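Local coordinates for protein methylthioribose-1-phosphate isomerase (PDB 1W2W) that catalyses the isomerisation of 5-methylthioribose 1-phosphate to 5-methylthioribulose 1-phosphate in the methionine salvage pathway, at residues 8-13 against 139-144; 63-68 against 135-140; 18-23 against 33-38; 52-57 against 186-191. One frame throughout, in Å; residues are numbered along the deposited sequence.

Contact 1. Residues 8-13 against 139-144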
loop_
_atom_site.group_PDB
_atom_site.type_symbol
_atom_site.label_atom_id
_atom_site.label_comp_id
_atom_site.label_asym_id
_atom_site.label_seq_id
_atom_site.Cartn_x
_atom_site.Cartn_y
_atom_site.Cartn_z
ATOM N N PHE A 8 26.649 -0.729 -19.535
ATOM C CA PHE A 8 26.936 -1.082 -20.925
ATOM C C PHE A 8 28.320 -0.554 -21.283
ATOM O O PHE A 8 28.497 0.649 -21.462
ATOM C CB PHE A 8 25.869 -0.433 -21.825
ATOM C CG PHE A 8 26.143 -0.561 -23.295
ATOM C CD1 PHE A 8 26.768 -1.688 -23.806
ATOM C CD2 PHE A 8 25.768 0.451 -24.176
ATOM C CE1 PHE A 8 27.022 -1.800 -25.172
ATOM C CE2 PHE A 8 26.008 0.345 -25.531
ATOM C CZ PHE A 8 26.638 -0.783 -26.035
ATOM N N ASP A 9 29.313 -1.436 -21.368
ATOM C CA ASP A 9 30.638 -1.016 -21.800
ATOM C C ASP A 9 30.720 -1.191 -23.312
ATOM O O ASP A 9 30.804 -2.317 -23.815
ATOM C CB ASP A 9 31.691 -1.881 -21.107
ATOM C CG ASP A 9 33.103 -1.482 -21.453
ATOM O OD1 ASP A 9 33.338 -0.644 -22.353
ATOM O OD2 ASP A 9 34.066 -1.983 -20.850
ATOM N N ARG A 10 30.696 -0.066 -24.019
ATOM C CA ARG A 10 30.607 -0.054 -25.473
ATOM C C ARG A 10 31.977 0.154 -26.104
ATOM O O ARG A 10 32.097 0.297 -27.323
ATOM C CB ARG A 10 29.640 1.049 -25.906
ATOM C CG ARG A 10 30.209 2.458 -25.749
ATOM C CD ARG A 10 29.293 3.556 -26.281
ATOM N NE ARG A 10 28.061 3.649 -25.503
ATOM C CZ ARG A 10 27.030 4.421 -25.833
ATOM N NH1 ARG A 10 27.081 5.164 -26.932
ATOM N NH2 ARG A 10 25.949 4.445 -25.065
ATOM N N SER A 11 33.010 0.169 -25.271
ATOM C CA SER A 11 34.323 0.649 -25.688
ATOM C C SER A 11 34.965 -0.234 -26.758
ATOM O O SER A 11 35.772 0.241 -27.564
ATOM C CB SER A 11 35.246 0.788 -24.484
ATOM O OG SER A 11 35.607 -0.479 -23.976
ATOM N N GLU A 12 34.613 -1.516 -26.756
ATOM C CA GLU A 12 34.957 -2.409 -27.866
ATOM C C GLU A 12 33.683 -2.705 -28.654
ATOM O O GLU A 12 32.880 -3.551 -28.254
ATOM C CB GLU A 12 35.536 -3.724 -27.335
ATOM C CG GLU A 12 36.926 -3.638 -26.719
ATOM C CD GLU A 12 37.314 -4.940 -26.037
ATOM O OE1 GLU A 12 37.268 -5.990 -26.705
ATOM O OE2 GLU A 12 37.663 -4.939 -24.838
ATOM N N PRO A 13 33.457 -1.998 -29.759
ATOM C CA PRO A 13 32.194 -2.165 -30.490
ATOM C C PRO A 13 31.910 -3.614 -30.892
ATOM O O PRO A 13 30.742 -3.990 -30.989
ATOM C CB PRO A 13 32.377 -1.263 -31.715
ATOM C CG PRO A 13 33.363 -0.233 -31.262
ATOM C CD PRO A 13 34.331 -0.987 -30.382
ATOM N N TYR A 139 22.558 0.730 -33.391
ATOM C CA TYR A 139 21.179 0.918 -32.952
ATOM C C TYR A 139 21.096 1.052 -31.433
ATOM O O TYR A 139 20.419 1.956 -30.904
ATOM C CB TYR A 139 20.248 -0.213 -33.413
ATOM C CG TYR A 139 18.909 -0.099 -32.717
ATOM C CD1 TYR A 139 17.985 0.851 -33.122
ATOM C CD2 TYR A 139 18.580 -0.925 -31.644
ATOM C CE1 TYR A 139 16.764 0.976 -32.484
ATOM C CE2 TYR A 139 17.350 -0.808 -30.994
ATOM C CZ TYR A 139 16.454 0.150 -31.423
ATOM O OH TYR A 139 15.229 0.307 -30.826
ATOM N N VAL A 140 21.763 0.148 -30.724
ATOM C CA VAL A 140 21.667 0.179 -29.266
ATOM C C VAL A 140 22.326 1.418 -28.658
ATOM O O VAL A 140 21.819 1.977 -27.676
ATOM C CB VAL A 140 22.130 -1.132 -28.587
ATOM C CG1 VAL A 140 21.354 -2.310 -29.155
ATOM C CG2 VAL A 140 23.634 -1.340 -28.721
ATOM N N CYS A 141 23.438 1.867 -29.243
ATOM C CA CYS A 141 24.059 3.102 -28.800
ATOM C C CYS A 141 23.089 4.261 -28.961
ATOM O O CYS A 141 22.969 5.104 -28.065
ATOM C CB CYS A 141 25.357 3.382 -29.563
ATOM S SG CYS A 141 26.683 2.256 -29.046
ATOM N N GLU A 142 22.403 4.295 -30.100
ATOM C CA GLU A 142 21.473 5.381 -30.388
ATOM C C GLU A 142 20.258 5.322 -29.472
ATOM O O GLU A 142 19.838 6.355 -28.948
ATOM C CB GLU A 142 21.043 5.357 -31.849
ATOM C CG GLU A 142 22.146 5.861 -32.770
ATOM C CD GLU A 142 21.970 5.378 -34.193
ATOM O OE1 GLU A 142 20.807 5.143 -34.595
ATOM O OE2 GLU A 142 23.001 5.237 -34.894
ATOM N N LEU A 143 19.714 4.121 -29.279
ATOM C CA LEU A 143 18.585 3.916 -28.363
ATOM C C LEU A 143 18.933 4.457 -26.971
ATOM O O LEU A 143 18.168 5.223 -26.359
ATOM C CB LEU A 143 18.211 2.425 -28.302
ATOM C CG LEU A 143 17.151 2.009 -27.268
ATOM C CD1 LEU A 143 15.765 2.504 -27.677
ATOM C CD2 LEU A 143 17.163 0.498 -27.016
ATOM N N ILE A 144 20.099 4.063 -26.471
ATOM C CA ILE A 144 20.526 4.462 -25.140
ATOM C C ILE A 144 20.833 5.964 -25.104
ATOM O O ILE A 144 20.387 6.684 -24.208
ATOM C CB ILE A 144 21.740 3.600 -24.692
ATOM C CG1 ILE A 144 21.285 2.156 -24.421
ATOM C CG2 ILE A 144 22.411 4.198 -23.446
ATOM C CD1 ILE A 144 22.407 1.129 -24.386
#
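The guanidinium of R10 lies across the side chain of C141, whose SG sits over one face of the planar group, offset toward its rim. NH1 is the closest nitrogen, 3.6 Å from C141 SG. A bend in the arginine chain at chi3 (66°) swings the guanidinium back toward helix 129-168, where I144 CG2 meets its edge, 3.9 Å from NH2. The same NH2 forms a salt bridge with D145, the next residue of that helix. Arginine suits the place because its flat end can cover a sulfur while its N-H groups reach a carboxylate.

Beside it F8 of strand 6-9 has CG anti to the backbone N (chi1 172°) and points its ring at helix 129-168. I144 CD1 comes in obliquely and packs tightly, 3.4 Å from F8 CD2. C141 SG stands at the ring edge, 4.1 Å from F8 CE2, a sulfur-aromatic contact, and V140 CG2 lies 4.1 Å from F8 CZ. One face of the ring is covered by R10 CB.

At the end of the strand, D9 OD1 accepts from S11 N (3.0 Å), closing an Asx turn round R10, and also from S11 OG (2.8 Å). With a serine in place of R10, D145 would probably lose its charged mate and C141 SG the cover over it.

No hydrogen bond joins the two segments, so their hold on one another is apolar and sulfur packing at the surface, with the arginine's charge settled just beyond.

Contact 2. Residues 63-68 against 135-140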
loop_
_atom_site.group_PDB
_atom_site.type_symbol
_atom_site.label_atom_id
_atom_site.label_comp_id
_atom_site.label_asym_id
_atom_site.label_seq_id
_atom_site.Cartn_x
_atom_site.Cartn_y
_atom_site.Cartn_z
ATOM N N SER A 63 20.713 -7.589 -25.099
ATOM C CA SER A 63 20.882 -9.040 -25.011
ATOM C C SER A 63 20.936 -9.696 -26.395
ATOM O O SER A 63 21.556 -10.751 -26.558
ATOM C CB SER A 63 19.815 -9.694 -24.120
ATOM O OG SER A 63 18.581 -9.849 -24.805
ATOM N N VAL A 64 20.291 -9.076 -27.381
ATOM C CA VAL A 64 20.401 -9.542 -28.767
ATOM C C VAL A 64 21.827 -9.300 -29.269
ATOM O O VAL A 64 22.448 -10.164 -29.914
ATOM C CB VAL A 64 19.388 -8.818 -29.680
ATOM C CG1 VAL A 64 19.440 -9.395 -31.095
ATOM C CG2 VAL A 64 17.969 -8.945 -29.145
ATOM N N LEU A 65 22.365 -8.123 -28.971
ATOM C CA LEU A 65 23.729 -7.812 -29.384
ATOM C C LEU A 65 24.755 -8.721 -28.706
ATOM O O LEU A 65 25.654 -9.242 -29.369
ATOM C CB LEU A 65 24.069 -6.330 -29.163
ATOM C CG LEU A 65 25.516 -5.916 -29.490
ATOM C CD1 LEU A 65 25.829 -6.127 -30.979
ATOM C CD2 LEU A 65 25.758 -4.462 -29.103
ATOM N N THR A 66 24.652 -8.932 -27.399
ATOM C CA THR A 66 25.600 -9.848 -26.760
ATOM C C THR A 66 25.481 -11.255 -27.345
ATOM O O THR A 66 26.490 -11.953 -27.483
ATOM C CB THR A 66 25.459 -9.893 -25.217
ATOM O OG1 THR A 66 24.105 -10.175 -24.852
ATOM C CG2 THR A 66 25.735 -8.542 -24.590
ATOM N N GLU A 67 24.262 -11.668 -27.688
ATOM C CA GLU A 67 24.060 -12.991 -28.277
ATOM C C GLU A 67 24.753 -13.113 -29.631
ATOM O O GLU A 67 25.457 -14.098 -29.891
ATOM C CB GLU A 67 22.581 -13.365 -28.400
ATOM C CG GLU A 67 22.396 -14.711 -29.091
ATOM C CD GLU A 67 21.131 -15.420 -28.669
ATOM O OE1 GLU A 67 20.463 -16.013 -29.540
ATOM O OE2 GLU A 67 20.804 -15.390 -27.463
ATOM N N VAL A 68 24.573 -12.126 -30.505
ATOM C CA VAL A 68 25.160 -12.263 -31.836
ATOM C C VAL A 68 26.675 -12.164 -31.776
ATOM O O VAL A 68 27.386 -12.790 -32.575
ATOM C CB VAL A 68 24.564 -11.290 -32.869
ATOM C CG1 VAL A 68 23.056 -11.507 -33.018
ATOM C CG2 VAL A 68 24.886 -9.880 -32.505
ATOM N N SER A 135 25.395 -2.935 -37.280
ATOM C CA SER A 135 24.240 -2.039 -37.329
ATOM C C SER A 135 23.460 -2.080 -36.015
ATOM O O SER A 135 22.906 -1.066 -35.579
ATOM C CB SER A 135 23.321 -2.420 -38.492
ATOM O OG SER A 135 24.004 -2.283 -39.733
ATOM N N LEU A 136 23.410 -3.254 -35.395
ATOM C CA LEU A 136 22.760 -3.402 -34.101
ATOM C C LEU A 136 23.522 -2.659 -33.008
ATOM O O LEU A 136 22.903 -2.042 -32.132
ATOM C CB LEU A 136 22.591 -4.883 -33.739
ATOM C CG LEU A 136 21.892 -5.191 -32.409
ATOM C CD1 LEU A 136 20.493 -4.584 -32.349
ATOM C CD2 LEU A 136 21.846 -6.696 -32.134
ATOM N N TYR A 137 24.855 -2.715 -33.051
ATOM C CA TYR A 137 25.670 -1.919 -32.139
ATOM C C TYR A 137 25.304 -0.441 -32.268
ATOM O O TYR A 137 25.079 0.251 -31.266
ATOM C CB TYR A 137 27.164 -2.067 -32.452
ATOM C CG TYR A 137 28.039 -1.154 -31.610
ATOM C CD1 TYR A 137 28.354 -1.479 -30.292
ATOM C CD2 TYR A 137 28.553 0.031 -32.134
ATOM C CE1 TYR A 137 29.159 -0.638 -29.516
ATOM C CE2 TYR A 137 29.349 0.863 -31.368
ATOM C CZ TYR A 137 29.647 0.524 -30.068
ATOM O OH TYR A 137 30.447 1.359 -29.313
ATOM N N ASN A 138 25.261 0.044 -33.507
ATOM C CA ASN A 138 24.855 1.433 -33.740
ATOM C C ASN A 138 23.460 1.683 -33.179
ATOM O O ASN A 138 23.207 2.725 -32.559
ATOM C CB ASN A 138 24.916 1.792 -35.228
ATOM C CG ASN A 138 26.342 1.903 -35.727
ATOM O OD1 ASN A 138 27.278 1.953 -34.928
ATOM N ND2 ASN A 138 26.517 1.936 -37.040
ATOM N N TYR A 139 22.558 0.730 -33.391
ATOM C CA TYR A 139 21.179 0.918 -32.952
ATOM C C TYR A 139 21.096 1.052 -31.433
ATOM O O TYR A 139 20.419 1.956 -30.904
ATOM C CB TYR A 139 20.248 -0.213 -33.413
ATOM C CG TYR A 139 18.909 -0.099 -32.717
ATOM C CD1 TYR A 139 17.985 0.851 -33.122
ATOM C CD2 TYR A 139 18.580 -0.925 -31.644
ATOM C CE1 TYR A 139 16.764 0.976 -32.484
ATOM C CE2 TYR A 139 17.350 -0.808 -30.994
ATOM C CZ TYR A 139 16.454 0.150 -31.423
ATOM O OH TYR A 139 15.229 0.307 -30.826
ATOM N N VAL A 140 21.763 0.148 -30.724
ATOM C CA VAL A 140 21.667 0.179 -29.266
ATOM C C VAL A 140 22.326 1.418 -28.658
ATOM O O VAL A 140 21.819 1.977 -27.676
ATOM C CB VAL A 140 22.130 -1.132 -28.587
ATOM C CG1 VAL A 140 21.354 -2.310 -29.155
ATOM C CG2 VAL A 140 23.634 -1.340 -28.721
#
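L65 meets L136 where two helices of the protein's helical N-terminal region, 53-73 and 129-168, pack roughly antiparallel; the axes of segments 63-68 and 135-140 come within 9.9 Å, with 154° between their directions. Following helix 129-168 in order, L136 comes first. Its CG is anti to the backbone N (chi1 -179°), which extends the side chain across the interface until CD2 rests on the backbone of the other helix, 3.5 Å from L65 N. L136 and L65 lie alongside with their tips pointing opposite ways, and V64 comes in nearly perpendicular, CG1 to L136 CD2 3.8 Å. Leucine suits the position because its branched end puts one methyl on L65 N and CB and on V64 CG1 together.

Y137 follows, turned so that L65 CD2 meets the edge of its ring, 4.1 Å from CD1; its hydroxyl reaches away to R10 O. The two methyls of L65 diverge, CD1 staying near Y137 N and L136 while CD2 goes on toward V140. An alanine instead of L65 would probably open a gap between L136, Y137 and V140, and leave the tyrosine ring edge without its neighbour. One turn after L136, V140 closes the contact, its CG2 3.8 Å from L65 CD2.

Contact 3. Residues 18-23 against 33-38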
loop_
_atom_site.group_PDB
_atom_site.type_symbol
_atom_site.label_atom_id
_atom_site.label_comp_id
_atom_site.label_asym_id
_atom_site.label_seq_id
_atom_site.Cartn_x
_atom_site.Cartn_y
_atom_site.Cartn_z
ATOM N N VAL A 18 27.762 -6.211 -20.944
ATOM C CA VAL A 18 26.519 -5.696 -20.389
ATOM C C VAL A 18 26.315 -6.421 -19.068
ATOM O O VAL A 18 26.407 -7.643 -19.012
ATOM C CB VAL A 18 25.336 -5.968 -21.346
ATOM C CG1 VAL A 18 24.032 -5.483 -20.740
ATOM C CG2 VAL A 18 25.578 -5.308 -22.704
ATOM N N LYS A 19 26.052 -5.676 -17.997
ATOM C CA LYS A 19 25.603 -6.289 -16.745
ATOM C C LYS A 19 24.509 -5.393 -16.164
ATOM O O LYS A 19 24.485 -4.202 -16.446
ATOM C CB LYS A 19 26.766 -6.487 -15.760
ATOM C CG LYS A 19 27.359 -5.205 -15.189
ATOM C CD LYS A 19 28.615 -5.508 -14.372
ATOM C CE LYS A 19 29.094 -4.278 -13.613
ATOM N NZ LYS A 19 30.417 -4.523 -12.966
ATOM N N VAL A 20 23.592 -5.945 -15.379
ATOM C CA VAL A 20 22.472 -5.146 -14.886
ATOM C C VAL A 20 22.312 -5.294 -13.377
ATOM O O VAL A 20 22.604 -6.346 -12.797
ATOM C CB VAL A 20 21.149 -5.511 -15.578
ATOM C CG1 VAL A 20 21.232 -5.256 -17.086
ATOM C CG2 VAL A 20 20.767 -6.965 -15.270
ATOM N N LEU A 21 21.857 -4.232 -12.728
ATOM C CA LEU A 21 21.610 -4.309 -11.296
ATOM C C LEU A 21 20.413 -5.211 -11.068
ATOM O O LEU A 21 19.426 -5.107 -11.784
ATOM C CB LEU A 21 21.273 -2.925 -10.751
ATOM C CG LEU A 21 22.412 -2.029 -10.279
ATOM C CD1 LEU A 21 21.802 -0.769 -9.701
ATOM C CD2 LEU A 21 23.281 -2.747 -9.254
ATOM N N ASP A 22 20.484 -6.072 -10.060
ATOM C CA ASP A 22 19.304 -6.848 -9.691
ATOM C C ASP A 22 18.380 -5.976 -8.838
ATOM O O ASP A 22 18.598 -5.789 -7.625
ATOM C CB ASP A 22 19.714 -8.092 -8.912
ATOM C CG ASP A 22 18.558 -9.039 -8.696
ATOM O OD1 ASP A 22 17.391 -8.574 -8.756
ATOM O OD2 ASP A 22 18.725 -10.262 -8.480
ATOM N N GLN A 23 17.341 -5.433 -9.465
ATOM C CA GLN A 23 16.513 -4.468 -8.754
ATOM C C GLN A 23 15.597 -5.098 -7.725
ATOM O O GLN A 23 14.971 -4.382 -6.937
ATOM C CB GLN A 23 15.722 -3.614 -9.735
ATOM C CG GLN A 23 16.628 -2.790 -10.653
ATOM C CD GLN A 23 15.835 -1.838 -11.517
ATOM O OE1 GLN A 23 14.958 -1.131 -11.023
ATOM N NE2 GLN A 23 16.127 -1.824 -12.816
ATOM N N VAL A 33 23.964 -8.773 -12.607
ATOM C CA VAL A 33 23.645 -9.968 -13.376
ATOM C C VAL A 33 24.228 -9.776 -14.777
ATOM O O VAL A 33 23.872 -8.832 -15.485
ATOM C CB VAL A 33 22.125 -10.180 -13.489
ATOM C CG1 VAL A 33 21.812 -11.396 -14.335
ATOM C CG2 VAL A 33 21.492 -10.313 -12.089
ATOM N N PRO A 34 25.138 -10.654 -15.187
ATOM C CA PRO A 34 25.721 -10.541 -16.530
ATOM C C PRO A 34 24.687 -10.857 -17.597
ATOM O O PRO A 34 23.842 -11.733 -17.390
ATOM C CB PRO A 34 26.832 -11.607 -16.538
ATOM C CG PRO A 34 26.412 -12.597 -15.508
ATOM C CD PRO A 34 25.678 -11.802 -14.431
ATOM N N ILE A 35 24.760 -10.153 -18.727
ATOM C CA ILE A 35 23.898 -10.468 -19.858
ATOM C C ILE A 35 24.749 -10.978 -21.022
ATOM O O ILE A 35 25.573 -10.242 -21.548
ATOM C CB ILE A 35 23.128 -9.208 -20.301
ATOM C CG1 ILE A 35 22.361 -8.594 -19.119
ATOM C CG2 ILE A 35 22.236 -9.513 -21.504
ATOM C CD1 ILE A 35 21.189 -9.433 -18.589
ATOM N N HIS A 36 24.552 -12.236 -21.406
ATOM C CA HIS A 36 25.318 -12.829 -22.504
ATOM C C HIS A 36 24.441 -13.206 -23.692
ATOM O O HIS A 36 24.874 -13.133 -24.848
ATOM C CB HIS A 36 26.110 -14.046 -22.003
ATOM C CG HIS A 36 27.132 -13.703 -20.961
ATOM N ND1 HIS A 36 28.228 -12.913 -21.229
ATOM C CD2 HIS A 36 27.221 -14.038 -19.652
ATOM C CE1 HIS A 36 28.948 -12.774 -20.129
ATOM N NE2 HIS A 36 28.358 -13.444 -19.158
ATOM N N THR A 37 23.212 -13.622 -23.412
ATOM C CA THR A 37 22.331 -14.123 -24.460
ATOM C C THR A 37 20.920 -13.603 -24.305
ATOM O O THR A 37 20.588 -12.944 -23.306
ATOM C CB THR A 37 22.260 -15.652 -24.416
ATOM O OG1 THR A 37 21.501 -16.050 -23.260
ATOM C CG2 THR A 37 23.651 -16.243 -24.202
ATOM N N ILE A 38 20.090 -13.926 -25.290
ATOM C CA ILE A 38 18.691 -13.524 -25.239
ATOM C C ILE A 38 17.981 -14.225 -24.086
ATOM O O ILE A 38 17.018 -13.695 -23.521
ATOM C CB ILE A 38 18.014 -13.753 -26.600
ATOM C CG1 ILE A 38 18.587 -12.737 -27.602
ATOM C CG2 ILE A 38 16.501 -13.545 -26.501
ATOM C CD1 ILE A 38 18.208 -12.997 -29.059
HETATM O O HOH W 1 28.073 -9.102 -21.327
#
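V20 and V33 face each other across a beta hairpin, their side chains crossing at a slant on the same side of the sheet with V20 CG2 3.9 Å from V33 CB. They form an antiparallel hydrogen-bonded pair: V33 N donates to V20 O at 2.8 Å, and V20 N to V33 O at 2.9 Å. With V20 CG1 anti to the carbonyl carbon (chi1 -61°), CG2 falls between the backbone N and the carbonyl carbon, a placement that brings it over the opposite strand. I35 is turned differently toward its two neighbours. It meets V18 askew, CB to CG1 3.9 Å, but V20 nearly perpendicularly. Branching at CB makes valine and isoleucine good strand residues; V20 and V33 give this side apolar branches, which I35 and V18 extend.

K19 and P34 occupy the other, exposed side as a non-hydrogen-bonded pair. Proline is tolerated there because the pair needs no N-H from it, and the lysine chain extends away to a cation-pi contact with Y32. Past P34, I35 N donates to V18 O at 3.0 Å, and a water links V18 N to I35 O beside this bond.

The hairpin belongs to a three-stranded antiparallel sheet in which 17-21 is the central strand. V18 touches F8 on strand 6-9, V18 and V20 lie against T66 and V59 of helix 53-73, and V33 and I35 reach V44 of helix 38-46.

Contact 4. Residues 52-57 against 186-191. With SO4 (sulfate ion), chain I.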
loop_
_atom_site.group_PDB
_atom_site.type_symbol
_atom_site.label_atom_id
_atom_site.label_comp_id
_atom_site.label_asym_id
_atom_site.label_seq_id
_atom_site.Cartn_x
_atom_site.Cartn_y
_atom_site.Cartn_z
ATOM N N GLY A 52 11.042 -1.244 -15.374
ATOM C CA GLY A 52 11.016 0.092 -15.946
ATOM C C GLY A 52 10.945 0.008 -17.457
ATOM O O GLY A 52 11.772 -0.651 -18.090
ATOM N N ALA A 53 9.954 0.669 -18.047
ATOM C CA ALA A 53 9.670 0.413 -19.462
ATOM C C ALA A 53 10.878 0.575 -20.401
ATOM O O ALA A 53 11.179 -0.338 -21.181
ATOM C CB ALA A 53 8.485 1.246 -19.952
ATOM N N PRO A 54 11.560 1.721 -20.362
ATOM C CA PRO A 54 12.730 1.892 -21.225
ATOM C C PRO A 54 13.885 0.973 -20.863
ATOM O O PRO A 54 14.522 0.460 -21.783
ATOM C CB PRO A 54 13.098 3.374 -21.056
ATOM C CG PRO A 54 11.815 4.007 -20.498
ATOM C CD PRO A 54 11.278 2.937 -19.570
ATOM N N ALA A 55 14.164 0.753 -19.580
ATOM C CA ALA A 55 15.226 -0.182 -19.216
ATOM C C ALA A 55 14.976 -1.582 -19.761
ATOM O O ALA A 55 15.911 -2.277 -20.196
ATOM C CB ALA A 55 15.404 -0.237 -17.696
ATOM N N ILE A 56 13.716 -2.004 -19.736
ATOM C CA ILE A 56 13.351 -3.297 -20.312
ATOM C C ILE A 56 13.731 -3.365 -21.793
ATOM O O ILE A 56 14.361 -4.340 -22.229
ATOM C CB ILE A 56 11.856 -3.570 -20.103
ATOM C CG1 ILE A 56 11.567 -3.773 -18.610
ATOM C CG2 ILE A 56 11.390 -4.755 -20.972
ATOM C CD1 ILE A 56 10.101 -3.695 -18.249
ATOM N N ALA A 57 13.349 -2.338 -22.553
ATOM C CA ALA A 57 13.708 -2.258 -23.972
ATOM C C ALA A 57 15.215 -2.247 -24.189
ATOM O O ALA A 57 15.733 -2.876 -25.121
ATOM C CB ALA A 57 13.082 -1.034 -24.610
ATOM N N LEU A 186 17.094 4.190 -12.399
ATOM C CA LEU A 186 16.889 2.750 -12.292
ATOM C C LEU A 186 15.896 2.163 -13.291
ATOM O O LEU A 186 15.846 0.942 -13.457
ATOM C CB LEU A 186 16.543 2.335 -10.855
ATOM C CG LEU A 186 17.682 2.528 -9.845
ATOM C CD1 LEU A 186 17.146 2.508 -8.408
ATOM C CD2 LEU A 186 18.761 1.452 -10.031
ATOM N N ALA A 187 15.110 3.028 -13.937
ATOM C CA ALA A 187 14.069 2.582 -14.867
ATOM C C ALA A 187 14.422 2.852 -16.326
ATOM O O ALA A 187 13.641 2.525 -17.220
ATOM C CB ALA A 187 12.730 3.248 -14.520
ATOM N N THR A 188 15.589 3.447 -16.558
ATOM C CA THR A 188 15.908 4.044 -17.861
ATOM C C THR A 188 17.418 3.979 -18.101
ATOM O O THR A 188 18.138 3.293 -17.384
ATOM C CB THR A 188 15.440 5.526 -17.967
ATOM O OG1 THR A 188 16.219 6.377 -17.103
ATOM C CG2 THR A 188 13.985 5.721 -17.543
ATOM N N SER A 189 17.910 4.710 -19.099
ATOM C CA SER A 189 19.347 4.785 -19.320
ATOM C C SER A 189 19.973 5.770 -18.329
ATOM O O SER A 189 21.208 5.907 -18.280
ATOM C CB SER A 189 19.646 5.233 -20.761
ATOM O OG SER A 189 19.211 6.575 -20.944
ATOM N N GLY A 190 19.142 6.461 -17.546
ATOM C CA GLY A 190 19.639 7.488 -16.644
ATOM C C GLY A 190 18.791 8.749 -16.663
ATOM O O GLY A 190 18.177 9.068 -17.676
ATOM N N TYR A 191 18.765 9.448 -15.534
ATOM C CA TYR A 191 17.991 10.685 -15.351
ATOM C C TYR A 191 16.468 10.485 -15.183
ATOM O O TYR A 191 15.879 10.907 -14.181
ATOM C CB TYR A 191 18.299 11.724 -16.430
ATOM C CG TYR A 191 17.922 13.121 -15.997
ATOM C CD1 TYR A 191 18.749 13.838 -15.142
ATOM C CD2 TYR A 191 16.738 13.710 -16.422
ATOM C CE1 TYR A 191 18.422 15.109 -14.734
ATOM C CE2 TYR A 191 16.394 14.983 -16.019
ATOM C CZ TYR A 191 17.241 15.675 -15.167
ATOM O OH TYR A 191 16.946 16.944 -14.738
HETATM S S SO4 I . 7.622 -1.916 -13.909
HETATM O O1 SO4 I . 8.442 -2.372 -15.037
HETATM O O2 SO4 I . 6.583 -2.918 -13.663
HETATM O O3 SO4 I . 8.446 -1.804 -12.720
HETATM O O4 SO4 I . 6.998 -0.647 -14.262
#
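The backbone N of G52, a residue packed against A187, donates a nearly straight hydrogen bond of 2.9 Å to O1 of a sulfate ion. R51 and R106 of a neighbouring subunit also hydrogen-bond this ion, which probably came from the crystallisation liquor. Glycine is needed at this place: a side-chain carbon would run into A187 CA, and the backbone angles would themselves press it against the preceding carbonyl.

G52 is the N-cap of helix 53-73, and I56 N bonds back to its O at 2.9 Å. An anion near the N-terminal end of a helix would be favoured by the helix dipole, and the setting is consistent with a pocket for the substrate's phosphate. The side chain of C181, predicted to stabilise the transition state, lies about 7 Å from the position of G52.

In this first turn A55 N has no earlier helix carbonyl to use and instead donates to A187 O at 3.0 Å (149° at the hydrogen), from above the carbonyl plane. P54, which has no N-H to satisfy, suits the turn equally well; its CD lies 3.4 Å from A187 O. Small A55 lets the loop come close, CB being 3.3 Å from the same oxygen.

T188 lies alongside P54, CG2 to CG 4.0 Å. Its OG1, between the backbone N and the carbonyl carbon (chi1 69°), accepts from G190 N at 3.0 Å in an ST turn and also bonds G184 O.

How the contacts relate
Contacts 2 and 4 are buried and contact 1 lies at the surface, while contact 3 is partly buried, with one side of its hairpin exposed. Helix 129-168 serves contacts 1 and 2, which meet where Y137 OH bonds R10 O; helix 53-73 serves contacts 2 and 4 from separate places along its length. Contacts 1 and 3 draw on adjacent strands of one sheet, and E67 of contact 2 bonds I38 N of contact 3. Chemistry follows position: purely apolar between the helices, sulfur and arginine at the surface, backbone hydrogen bonds in the hairpin, and main-chain polar atoms with small residues at the helix start beside the sulfate.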